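Local coordinates for tungstate ABC transporter, periplasmic tungstate-binding protein (Geobacter sulfurreducens, PDB 3LR1), which probably captures tungstate in the periplasm and delivers it to an ABC transporter for uptake into the cell, at residues Thr15-Leu20 with Asn176-Ala181; Glu106-Leu111 with Ala116-Arg121; Ser125-Lys130 with Tyr167-Arg172; Trp146-Gly151 with Ile158-Glu163; Gly173-Asn176 with Lys182-Leu185. One frame throughout, in Å; residues are numbered along the deposited sequence.

Interaction 1 (Thr15-Leu20 with Asn176-Ala181)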
# COMPACT_ATOMS: atom_id res chain seq x y z
N THR A 15 -0.54 -3.86 2.58
CA THR A 15 -0.54 -4.77 1.41
C THR A 15 -0.97 -6.24 1.80
O THR A 15 -1.65 -6.96 1.08
CB THR A 15 0.87 -4.65 0.79
OG1 THR A 15 1.15 -3.23 0.60
CG2 THR A 15 1.00 -5.41 -0.51
N GLN A 16 -0.60 -6.69 2.99
CA GLN A 16 -1.03 -8.02 3.41
C GLN A 16 -2.54 -8.06 3.54
O GLN A 16 -3.20 -9.04 3.16
CB GLN A 16 -0.34 -8.36 4.73
CG GLN A 16 -0.55 -9.74 5.24
CD GLN A 16 0.10 -9.88 6.58
OE1 GLN A 16 -0.03 -9.01 7.47
NE2 GLN A 16 0.79 -10.98 6.74
N ASP A 17 -3.10 -6.98 4.11
CA ASP A 17 -4.55 -6.91 4.41
C ASP A 17 -5.39 -7.03 3.13
O ASP A 17 -6.49 -7.58 3.13
CB ASP A 17 -4.94 -5.59 5.16
CG ASP A 17 -4.53 -5.61 6.64
OD1 ASP A 17 -4.25 -6.74 7.17
OD2 ASP A 17 -4.50 -4.48 7.25
N SER A 18 -4.87 -6.54 2.03
CA SER A 18 -5.62 -6.59 0.81
C SER A 18 -5.90 -8.01 0.39
O SER A 18 -6.89 -8.26 -0.27
CB SER A 18 -4.89 -5.80 -0.25
OG SER A 18 -5.20 -6.32 -1.48
N GLY A 19 -5.04 -8.97 0.79
CA GLY A 19 -5.28 -10.40 0.39
C GLY A 19 -4.74 -10.83 -0.97
O GLY A 19 -4.82 -12.03 -1.37
N LEU A 20 -4.17 -9.90 -1.72
CA LEU A 20 -3.62 -10.22 -3.03
C LEU A 20 -2.60 -11.34 -2.97
O LEU A 20 -2.62 -12.25 -3.83
CB LEU A 20 -2.95 -9.00 -3.65
CG LEU A 20 -2.15 -9.14 -4.95
CD1 LEU A 20 -3.00 -9.66 -6.04
CD2 LEU A 20 -1.53 -7.82 -5.36
N ASN A 176 -11.80 -3.19 0.99
CA ASN A 176 -12.54 -4.36 0.51
C ASN A 176 -12.35 -5.48 1.51
O ASN A 176 -13.28 -6.20 1.79
CB ASN A 176 -12.07 -4.83 -0.86
CG ASN A 176 -12.58 -3.99 -2.02
OD1 ASN A 176 -13.50 -3.16 -1.89
ND2 ASN A 176 -12.01 -4.27 -3.22
N ALA A 177 -11.15 -5.63 2.06
CA ALA A 177 -10.88 -6.69 3.05
C ALA A 177 -11.56 -6.41 4.40
O ALA A 177 -11.92 -7.34 5.12
CB ALA A 177 -9.35 -6.93 3.23
N PHE A 178 -11.73 -5.13 4.75
CA PHE A 178 -12.37 -4.74 6.05
C PHE A 178 -13.92 -4.56 5.96
O PHE A 178 -14.62 -4.57 6.97
CB PHE A 178 -11.80 -3.37 6.48
CG PHE A 178 -10.61 -3.44 7.38
CD1 PHE A 178 -9.48 -4.11 7.00
CD2 PHE A 178 -10.64 -2.80 8.61
CE1 PHE A 178 -8.38 -4.19 7.87
CE2 PHE A 178 -9.55 -2.85 9.45
CZ PHE A 178 -8.42 -3.52 9.06
N LYS A 179 -14.43 -4.39 4.73
CA LYS A 179 -15.78 -3.93 4.49
C LYS A 179 -16.72 -4.80 5.28
O LYS A 179 -16.65 -6.02 5.15
CB LYS A 179 -16.14 -4.04 3.01
CG LYS A 179 -17.58 -3.71 2.65
CD LYS A 179 -17.73 -3.60 1.13
CE LYS A 179 -19.20 -3.78 0.64
NZ LYS A 179 -19.37 -3.59 -0.89
N GLY A 180 -17.59 -4.16 6.05
CA GLY A 180 -18.72 -4.84 6.71
C GLY A 180 -18.40 -5.51 8.05
O GLY A 180 -19.11 -5.31 9.05
N ALA A 181 -17.37 -6.36 8.06
CA ALA A 181 -16.98 -7.08 9.27
C ALA A 181 -16.30 -6.13 10.23
O ALA A 181 -16.54 -6.17 11.47
CB ALA A 181 -15.99 -8.26 8.95
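D17 and F178 meet where the last turns of two short helices, 13-18 and 172-178, come together. The D17 side chain leaves its backbone in the direction of helix 172-178, with CG beside the backbone N (chi1 -75°). It passes the F178 ring at a slant: OD2 of D17 lies 3.9 Å from CE1 of F178, and the carboxylate and ring planes stand 56° apart, so the two flat groups are not stacked. The phenyl group swings over from the flank of its helix, and side chains of I158 and T159 on helix 154-164 also pack against it.

A177 supplies the second point of touch. Its methyl group faces helix 13-18, and CB of A177 is modelled 2.9 Å from the backbone O of D17. That is short for a carbon-oxygen pair, so the exact spacing is doubtful, though the methyl lies close to the carbonyl. S18 adds little here: its CA is 4.5 Å from CB of A177, while its hydroxyl turns elsewhere and bonds to Y83 OH. G19, with positive phi, is the first residue to leave helical angles.

Helix 13-18 follows strand 6-12 of one lobe and helix 172-178 follows strand 167-171 of the other, so the contact bridges the two lobes of a periplasmic binding protein, about 9 Å from a bound tungsten ion, measured from the D17 side chain. Its chemistry is one of plain touching, carboxylate against ring and methyl against carbonyl, with neither a salt bridge nor a hydrogen bond between the segments. Such a light join is consistent with lobes that part and close around a ligand.

Interaction 2 (Glu106-Leu111 with Ala116-Arg121)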
# COMPACT_ATOMS: atom_id res chain seq x y z
N GLU A 106 -11.33 18.03 -4.80
CA GLU A 106 -12.56 18.67 -4.39
C GLU A 106 -13.16 18.02 -3.15
O GLU A 106 -13.66 18.72 -2.27
CB GLU A 106 -13.58 18.65 -5.51
CG GLU A 106 -14.80 19.45 -5.23
CD GLU A 106 -15.67 19.59 -6.47
OE1 GLU A 106 -16.12 18.58 -6.98
OE2 GLU A 106 -15.93 20.71 -6.95
N ALA A 107 -13.15 16.70 -3.10
CA ALA A 107 -13.72 15.97 -1.94
C ALA A 107 -12.99 16.38 -0.67
O ALA A 107 -13.61 16.63 0.37
CB ALA A 107 -13.65 14.38 -2.14
N LEU A 108 -11.67 16.42 -0.73
CA LEU A 108 -10.90 16.75 0.48
C LEU A 108 -11.20 18.22 0.86
O LEU A 108 -11.46 18.54 2.03
CB LEU A 108 -9.41 16.50 0.24
CG LEU A 108 -9.01 15.03 -0.02
CD1 LEU A 108 -7.42 14.94 -0.23
CD2 LEU A 108 -9.44 14.14 1.11
N LYS A 109 -11.23 19.10 -0.14
CA LYS A 109 -11.49 20.51 0.15
C LYS A 109 -12.88 20.72 0.79
O LYS A 109 -13.03 21.56 1.67
CB LYS A 109 -11.30 21.34 -1.10
CG LYS A 109 -10.66 22.74 -0.87
CD LYS A 109 -11.64 23.77 -0.37
CE LYS A 109 -11.10 25.23 -0.56
NZ LYS A 109 -12.19 26.25 -0.67
N LEU A 110 -13.89 19.97 0.33
CA LEU A 110 -15.22 19.90 1.00
C LEU A 110 -15.06 19.51 2.48
O LEU A 110 -15.72 20.10 3.34
CB LEU A 110 -16.17 18.90 0.32
CG LEU A 110 -17.38 19.22 -0.57
CD1 LEU A 110 -17.53 20.69 -0.97
CD2 LEU A 110 -17.41 18.34 -1.83
N LEU A 111 -14.21 18.52 2.76
CA LEU A 111 -13.93 18.09 4.16
C LEU A 111 -13.31 19.21 4.99
O LEU A 111 -13.80 19.53 6.07
CB LEU A 111 -13.02 16.83 4.23
CG LEU A 111 -13.69 15.58 3.67
CD1 LEU A 111 -12.79 14.34 3.67
CD2 LEU A 111 -14.95 15.29 4.46
N ALA A 116 -15.05 18.53 8.66
CA ALA A 116 -15.40 17.14 8.94
C ALA A 116 -14.16 16.35 9.33
O ALA A 116 -13.09 16.50 8.74
CB ALA A 116 -16.06 16.48 7.73
N THR A 117 -14.30 15.51 10.35
CA THR A 117 -13.18 14.79 10.88
C THR A 117 -12.58 13.88 9.81
O THR A 117 -13.34 13.20 9.12
CB THR A 117 -13.59 13.98 12.07
OG1 THR A 117 -14.14 14.88 13.05
CG2 THR A 117 -12.38 13.34 12.66
N PHE A 118 -11.25 13.91 9.67
CA PHE A 118 -10.51 13.18 8.64
C PHE A 118 -9.22 12.60 9.27
O PHE A 118 -8.43 13.32 9.90
CB PHE A 118 -10.14 14.07 7.43
CG PHE A 118 -9.24 13.40 6.42
CD1 PHE A 118 -9.78 12.73 5.30
CD2 PHE A 118 -7.87 13.40 6.59
CE1 PHE A 118 -8.96 12.09 4.41
CE2 PHE A 118 -7.02 12.77 5.67
CZ PHE A 118 -7.56 12.09 4.60
N ILE A 119 -9.01 11.29 9.07
CA ILE A 119 -7.82 10.61 9.61
C ILE A 119 -6.75 10.43 8.53
O ILE A 119 -6.95 9.68 7.53
CB ILE A 119 -8.16 9.23 10.15
CG1 ILE A 119 -9.50 9.22 10.89
CG2 ILE A 119 -7.05 8.71 11.02
CD1 ILE A 119 -9.67 10.24 12.07
N SER A 120 -5.60 11.07 8.76
CA SER A 120 -4.41 10.88 7.97
C SER A 120 -3.66 9.66 8.48
O SER A 120 -3.67 9.39 9.65
CB SER A 120 -3.51 12.09 8.13
OG SER A 120 -2.32 11.98 7.40
N ARG A 121 -2.99 8.94 7.60
CA ARG A 121 -2.08 7.87 8.03
C ARG A 121 -0.94 8.51 8.83
O ARG A 121 -0.46 7.91 9.81
CB ARG A 121 -1.52 7.11 6.86
CG ARG A 121 -2.52 6.17 6.14
CD ARG A 121 -2.66 4.87 6.93
NE ARG A 121 -1.37 4.20 7.01
CZ ARG A 121 -0.79 3.52 6.03
NH1 ARG A 121 -1.41 3.32 4.88
NH2 ARG A 121 0.44 3.03 6.22
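L111 and L108 of helix 104-114 pack on F118 of strand 118-120, a helix-then-strand unit in one alpha/beta lobe of the periplasmic binding protein fold. The tight part lies on the inner side of the helix. F118 has CG anti to the backbone N (chi1 173°), which lifts the ring off the strand toward the two leucines. CD1 of F118 is 3.8 Å from CD1 of L111, whose side chain crosses the ring at about a right angle. The neighbouring CE1 of F118 lies 3.9 Å from CD2 of L108, which comes in more at a slant.

The other branch of L111 serves a different partner, with CD2 3.7 Å from CB of A116, and Y167 on strand 167-171 lies beyond it. L134 and W135 of helix 126-137 close in on L108. The solvent side is looser: E106 and K109 project from the exposed side of the helix and take no part in the packing, and T117 points away from it.

One backbone bond links the two segments. The N of A116 donates to the O of L111 over 3.0 Å, with an N-H...O angle of 151° and the donor tilted 22° from the carbonyl plane.

Interaction 3 (Ser125-Lys130 with Tyr167-Arg172)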
# COMPACT_ATOMS: atom_id res chain seq x y z
N SER A 125 4.07 6.31 4.56
CA SER A 125 3.56 5.40 3.56
C SER A 125 3.26 6.04 2.22
O SER A 125 3.09 7.22 2.11
CB SER A 125 2.30 4.76 4.10
OG SER A 125 1.34 5.77 4.28
N GLY A 126 3.17 5.24 1.17
CA GLY A 126 2.73 5.78 -0.11
C GLY A 126 1.33 6.40 0.00
O GLY A 126 0.98 7.30 -0.79
N THR A 127 0.52 5.91 0.94
CA THR A 127 -0.85 6.44 1.10
C THR A 127 -0.76 7.88 1.65
O THR A 127 -1.41 8.81 1.13
CB THR A 127 -1.75 5.55 1.96
OG1 THR A 127 -2.00 4.32 1.26
CG2 THR A 127 -3.12 6.23 2.30
N HIS A 128 0.09 8.05 2.65
CA HIS A 128 0.38 9.38 3.18
C HIS A 128 0.86 10.34 2.11
O HIS A 128 0.34 11.43 1.97
CB HIS A 128 1.43 9.29 4.30
CG HIS A 128 1.57 10.56 5.09
ND1 HIS A 128 0.48 11.31 5.49
CD2 HIS A 128 2.66 11.19 5.60
CE1 HIS A 128 0.90 12.35 6.20
NE2 HIS A 128 2.21 12.30 6.28
N THR A 129 1.89 9.96 1.37
CA THR A 129 2.40 10.78 0.24
C THR A 129 1.32 11.18 -0.76
O THR A 129 1.28 12.32 -1.26
CB THR A 129 3.48 9.98 -0.47
OG1 THR A 129 4.55 9.84 0.43
CG2 THR A 129 3.95 10.61 -1.79
N LYS A 130 0.42 10.26 -1.07
CA LYS A 130 -0.63 10.55 -2.02
C LYS A 130 -1.59 11.57 -1.40
O LYS A 130 -2.02 12.54 -2.08
CB LYS A 130 -1.40 9.29 -2.44
CG LYS A 130 -2.61 9.56 -3.36
CD LYS A 130 -2.24 9.92 -4.78
CE LYS A 130 -3.25 10.88 -5.40
NZ LYS A 130 -3.84 10.42 -6.72
N TYR A 167 -13.98 10.59 7.88
CA TYR A 167 -13.57 10.22 6.56
C TYR A 167 -12.08 9.87 6.59
O TYR A 167 -11.34 10.29 7.46
CB TYR A 167 -13.79 11.39 5.61
CG TYR A 167 -15.21 11.84 5.43
CD1 TYR A 167 -15.93 11.45 4.29
CD2 TYR A 167 -15.82 12.73 6.31
CE1 TYR A 167 -17.23 11.89 4.09
CE2 TYR A 167 -17.14 13.17 6.09
CZ TYR A 167 -17.82 12.75 4.98
OH TYR A 167 -19.14 13.20 4.73
N THR A 168 -11.66 9.07 5.63
CA THR A 168 -10.28 8.76 5.44
C THR A 168 -10.03 8.37 3.99
O THR A 168 -10.95 7.83 3.30
CB THR A 168 -9.77 7.66 6.45
OG1 THR A 168 -8.32 7.66 6.42
CG2 THR A 168 -10.29 6.26 6.12
N LEU A 169 -8.79 8.61 3.53
CA LEU A 169 -8.29 8.18 2.27
C LEU A 169 -7.69 6.80 2.51
O LEU A 169 -6.86 6.62 3.42
CB LEU A 169 -7.24 9.15 1.72
CG LEU A 169 -6.66 8.79 0.38
CD1 LEU A 169 -7.67 9.15 -0.80
CD2 LEU A 169 -5.27 9.48 0.22
N THR A 170 -8.18 5.81 1.76
CA THR A 170 -7.74 4.42 1.91
C THR A 170 -7.48 3.78 0.56
O THR A 170 -8.12 4.11 -0.42
CB THR A 170 -8.76 3.54 2.74
OG1 THR A 170 -8.23 2.22 2.93
CG2 THR A 170 -10.12 3.41 2.07
N ASP A 171 -6.51 2.85 0.49
CA ASP A 171 -6.45 2.00 -0.69
C ASP A 171 -7.70 1.06 -0.66
O ASP A 171 -8.17 0.68 0.41
CB ASP A 171 -5.16 1.21 -0.70
CG ASP A 171 -5.16 0.13 0.32
OD1 ASP A 171 -4.94 0.45 1.51
OD2 ASP A 171 -5.38 -1.07 -0.08
N ARG A 172 -8.25 0.74 -1.85
CA ARG A 172 -9.48 -0.04 -1.97
C ARG A 172 -9.24 -1.42 -1.48
O ARG A 172 -10.13 -2.06 -0.90
CB ARG A 172 -9.91 -0.09 -3.40
CG ARG A 172 -11.26 -0.68 -3.62
CD ARG A 172 -11.43 -0.94 -5.17
NE ARG A 172 -11.44 0.31 -5.94
CZ ARG A 172 -12.54 1.04 -6.15
NH1 ARG A 172 -13.74 0.65 -5.69
NH2 ARG A 172 -12.47 2.14 -6.88
O HOH W 1 -2.77 2.13 2.40
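T127 and K130, near the start of helix 126-137, lie against L169 of strand 167-171. The direct contacts are all packing. CG2 of T127 sits 3.9 Å from the backbone O of L169, and from the other direction CD2 of L169 reaches within 4.0 Å of the backbone O of T127. The aliphatic part of K130 just touches, CG of K130 being 4.5 Å from CD2 of L169, before its chain leads away. Behind them F86 of strand 78-90 packs on both T127 and K130.

A single water provides the polar connection. It lies 2.6 Å from OG1 of T127 and donates to OD1 of D171 over 2.9 Å. The rotamer of T127 divides the two roles: CG2 is anti to the backbone N and lies against the strand, while OG1 stays beside that N (chi1 -68°) and meets the water.

Other hydrogen bonds cap the helices and hold D171. S125 is the N-cap of helix 126-137, its OG accepting from H128 N over 3.1 Å in a nearly straight bond (168°). D171 is the N-cap of helix 172-178, and outside the two segments T174 OG1 and N84 ND2 also bond to its carboxylate. T170 OG1 donates to the backbone O of D171 over 3.0 Å.

The water thus joins residues near the N-termini of two helices, with the T127 side chain about 4 Å from a bound tungsten ion. Helix N-termini lining a cleft are a familiar feature of oxyanion sites in periplasmic binding proteins, consistent here with a tungstate-binding pocket.

Interaction 4 (Trp146-Gly151 with Ile158-Glu163)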
# COMPACT_ATOMS: atom_id res chain seq x y z
N TRP A 146 -10.12 18.92 13.11
CA TRP A 146 -10.72 17.90 12.27
C TRP A 146 -9.62 17.03 11.62
O TRP A 146 -9.85 15.87 11.36
CB TRP A 146 -11.66 18.58 11.24
CG TRP A 146 -10.89 19.48 10.35
CD1 TRP A 146 -10.60 20.80 10.56
CD2 TRP A 146 -10.25 19.12 9.13
NE1 TRP A 146 -9.82 21.27 9.55
CE2 TRP A 146 -9.61 20.27 8.64
CE3 TRP A 146 -10.18 17.94 8.39
CZ2 TRP A 146 -8.88 20.26 7.45
CZ3 TRP A 146 -9.46 17.94 7.22
CH2 TRP A 146 -8.82 19.09 6.76
N TYR A 147 -8.43 17.59 11.38
CA TYR A 147 -7.33 16.88 10.69
C TYR A 147 -6.48 16.08 11.64
O TYR A 147 -5.66 16.65 12.37
CB TYR A 147 -6.43 17.88 9.99
CG TYR A 147 -5.41 17.20 9.18
CD1 TYR A 147 -5.79 16.44 8.07
CD2 TYR A 147 -4.07 17.24 9.50
CE1 TYR A 147 -4.89 15.78 7.31
CE2 TYR A 147 -3.15 16.56 8.70
CZ TYR A 147 -3.59 15.83 7.61
OH TYR A 147 -2.72 15.15 6.78
N VAL A 148 -6.66 14.76 11.67
CA VAL A 148 -5.94 13.90 12.63
C VAL A 148 -4.82 13.14 11.98
O VAL A 148 -5.00 12.57 10.90
CB VAL A 148 -6.85 12.83 13.21
CG1 VAL A 148 -6.09 12.05 14.30
CG2 VAL A 148 -8.14 13.46 13.71
N GLU A 149 -3.67 13.07 12.62
CA GLU A 149 -2.55 12.32 12.05
C GLU A 149 -2.31 11.08 12.89
O GLU A 149 -1.78 11.19 13.97
CB GLU A 149 -1.31 13.21 12.02
CG GLU A 149 -1.54 14.58 11.36
CD GLU A 149 -0.24 15.28 11.14
OE1 GLU A 149 0.35 15.76 12.14
OE2 GLU A 149 0.21 15.33 9.97
N ALA A 150 -2.69 9.90 12.42
CA ALA A 150 -2.67 8.71 13.29
C ALA A 150 -1.28 8.11 13.56
O ALA A 150 -1.04 7.54 14.62
CB ALA A 150 -3.59 7.61 12.70
N GLY A 151 -0.42 8.10 12.54
CA GLY A 151 0.89 7.43 12.66
C GLY A 151 0.78 5.90 12.78
O GLY A 151 1.55 5.27 13.51
N ILE A 158 -8.57 2.70 9.32
CA ILE A 158 -9.98 2.39 8.99
C ILE A 158 -10.74 2.16 10.29
O ILE A 158 -11.89 2.65 10.47
CB ILE A 158 -10.12 1.19 8.04
CG1 ILE A 158 -9.52 1.53 6.67
CG2 ILE A 158 -11.60 0.79 7.98
CD1 ILE A 158 -9.35 0.28 5.67
N THR A 159 -10.13 1.47 11.24
CA THR A 159 -10.81 1.30 12.53
C THR A 159 -11.05 2.62 13.25
O THR A 159 -12.10 2.81 13.84
CB THR A 159 -9.98 0.35 13.42
OG1 THR A 159 -9.88 -0.89 12.75
CG2 THR A 159 -10.61 0.10 14.79
N MSE A 160 -10.04 3.50 13.29
CA MSE A 160 -10.19 4.78 14.00
C MSE A 160 -11.23 5.62 13.25
O MSE A 160 -12.08 6.19 13.87
CB MSE A 160 -8.86 5.51 14.07
CG MSE A 160 -8.86 6.76 15.02
SE MSE A 160 -7.15 7.75 14.88
CE MSE A 160 -5.93 6.25 14.60
N ALA A 161 -11.19 5.66 11.91
CA ALA A 161 -12.22 6.44 11.16
C ALA A 161 -13.59 5.94 11.53
O ALA A 161 -14.46 6.74 11.74
CB ALA A 161 -12.05 6.39 9.67
N THR A 162 -13.74 4.62 11.68
CA THR A 162 -15.03 4.01 11.92
C THR A 162 -15.58 4.41 13.31
O THR A 162 -16.74 4.88 13.46
CB THR A 162 -14.94 2.46 11.84
OG1 THR A 162 -14.33 2.07 10.61
CG2 THR A 162 -16.36 1.82 11.93
N GLU A 163 -14.72 4.32 14.31
CA GLU A 163 -15.09 4.76 15.67
C GLU A 163 -15.47 6.24 15.71
O GLU A 163 -16.44 6.63 16.36
CB GLU A 163 -13.94 4.45 16.64
CG GLU A 163 -13.66 2.97 16.79
CD GLU A 163 -12.63 2.67 17.88
OE1 GLU A 163 -12.91 3.10 19.00
OE2 GLU A 163 -11.60 1.98 17.62
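M160 of helix 154-164 reaches across to V148 of strand 147-149 and A150 just beyond it. Strand 147-149, this helix and strand 167-171 form a beta-alpha-beta crossover, in which both strands run parallel to strand 118-120 between them, as expected of an alpha/beta lobe in a periplasmic binding protein.

M160, modelled as selenomethionine, is the long arm of the contact. Its first two torsions are extended, with CG anti to the backbone N (chi1 -170°), and they carry the selenium straight out from the helix over the strand. The chain then bends at its third torsion (chi3 -35°), which folds the terminal methyl toward A150. SE of M160 lies 4.2 Å from CB of A150, and CG1 of V148 lies 4.5 Å from the selenium of M160.

V148 and A150 alternate with E149 along the strand and its first residue beyond: the two small apolar side chains point at the helix while E149 points away from it. Both also rest on I119 of the adjacent strand, so the methionine end covers a patch shared by two strands. Other residues of the helix reach elsewhere, I158 to T170 and A161 to T168 on strand 167-171.

The contact is wholly apolar, small, and near the protein surface. Its tightest spot is where CE of M160 stands 3.3 Å from CB of A150, closer than two carbons usually pack, so the exact spacing is doubtful.

Interaction 5 (Gly173-Asn176 with Lys182-Leu185)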
# COMPACT_ATOMS: atom_id res chain seq x y z
N GLY A 173 -8.02 -1.91 -1.71
CA GLY A 173 -7.74 -3.30 -1.34
C GLY A 173 -7.98 -3.53 0.14
O GLY A 173 -8.67 -4.48 0.54
N THR A 174 -7.39 -2.70 0.98
CA THR A 174 -7.57 -2.84 2.42
C THR A 174 -9.06 -2.64 2.86
O THR A 174 -9.61 -3.35 3.66
CB THR A 174 -6.73 -1.81 3.24
OG1 THR A 174 -5.33 -1.79 2.86
CG2 THR A 174 -6.86 -2.13 4.76
N TYR A 175 -9.68 -1.60 2.34
CA TYR A 175 -11.11 -1.41 2.56
C TYR A 175 -11.97 -2.65 2.22
O TYR A 175 -12.83 -3.05 3.02
CB TYR A 175 -11.57 -0.20 1.78
CG TYR A 175 -13.10 -0.07 1.92
CD1 TYR A 175 -13.68 0.35 3.08
CD2 TYR A 175 -13.94 -0.51 0.92
CE1 TYR A 175 -15.03 0.41 3.22
CE2 TYR A 175 -15.28 -0.48 1.06
CZ TYR A 175 -15.82 -0.01 2.19
OH TYR A 175 -17.17 0.03 2.30
N ASN A 176 -11.80 -3.19 0.99
CA ASN A 176 -12.54 -4.36 0.51
C ASN A 176 -12.35 -5.48 1.51
O ASN A 176 -13.28 -6.20 1.79
CB ASN A 176 -12.07 -4.83 -0.86
CG ASN A 176 -12.58 -3.99 -2.02
OD1 ASN A 176 -13.50 -3.16 -1.89
ND2 ASN A 176 -12.01 -4.27 -3.22
N LYS A 182 -15.41 -5.31 9.67
CA LYS A 182 -14.57 -4.46 10.47
C LYS A 182 -14.77 -2.94 10.22
O LYS A 182 -14.07 -2.17 10.84
CB LYS A 182 -13.12 -4.90 10.28
CG LYS A 182 -12.80 -6.15 11.14
CD LYS A 182 -11.78 -7.07 10.51
CE LYS A 182 -10.41 -6.49 10.43
NZ LYS A 182 -9.41 -7.47 9.81
N THR A 183 -15.70 -2.54 9.36
CA THR A 183 -16.17 -1.14 9.28
C THR A 183 -17.59 -1.15 8.84
O THR A 183 -17.98 -2.07 8.13
CB THR A 183 -15.75 -0.26 8.04
OG1 THR A 183 -15.07 -0.98 6.98
CG2 THR A 183 -15.22 1.01 8.42
N ASP A 184 -18.30 -0.05 9.10
CA ASP A 184 -19.59 0.25 8.45
C ASP A 184 -19.45 1.49 7.53
O ASP A 184 -20.44 1.95 7.00
CB ASP A 184 -20.71 0.48 9.49
CG ASP A 184 -20.41 1.61 10.46
OD1 ASP A 184 -19.32 2.18 10.39
OD2 ASP A 184 -21.26 1.95 11.31
N LEU A 185 -18.24 2.03 7.35
CA LEU A 185 -17.96 3.11 6.40
C LEU A 185 -18.15 2.59 4.97
O LEU A 185 -17.99 1.39 4.69
CB LEU A 185 -16.55 3.68 6.56
CG LEU A 185 -16.15 4.19 7.96
CD1 LEU A 185 -14.72 4.66 8.06
CD2 LEU A 185 -17.13 5.24 8.44
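Y175 bonds through its phenol to the backbone of L185, linking helix 172-178 to the loop that leads into strand 186-190, part of a beta-alpha-beta crossover from strand 167-171 to strand 186-190, with strand 78-90 between them, in one lobe of the periplasmic binding protein fold. OH of Y175 donates to O of L185 over 2.9 Å. This acceptor lies at the ring edge and in the plane of the ring, O of L185 being 3.4 Å from CE1 of Y175. The donor approaches the carbonyl off its axis, at a C=O...donor angle of 133° and tilted 21° from the carbonyl plane.

T183 completes the first shell. Its side chain crosses that of the tyrosine at about a right angle and brings OG1 of T183 to 4.0 Å from CE1 of Y175. This hydroxyl is buried without any polar partner in the model.

The tyrosine reaches the loop because CG is anti to the backbone N (chi1 175°), which turns the ring away from its helix toward L185. Replacing it with a phenylalanine would probably leave the L185 carbonyl without its phenol donor and this bend of the loop less firmly tied to the helix.

Further out, V89 of strand 78-90 packs on the side chains of both Y175 and L185, and A161 of helix 154-164 also touches L185. At the root of the ring, CB of Y175 packs against the CG2 methyl of T170.

Overall arrangement
From the N terminus, interaction 1 opens on helix 13-18 and closes a long loop at helix 172-178, joining the two lobes; interactions 2, 3 and 4 all fall within that loop. Interaction 2 closes a short helix-to-strand turn before interaction 3 opens. Interaction 3 spans from helix 126-137 to strand 167-171 and encloses interaction 4. Strand 118-120, between strands 147-149 and 167-171, joins interactions 2, 3 and 4 through one sheet. Interaction 5 starts on helix 172-178, shares N176 with interaction 1 and closes just beyond it. Helix 154-164, which carries one side of interaction 4, packs against this region too.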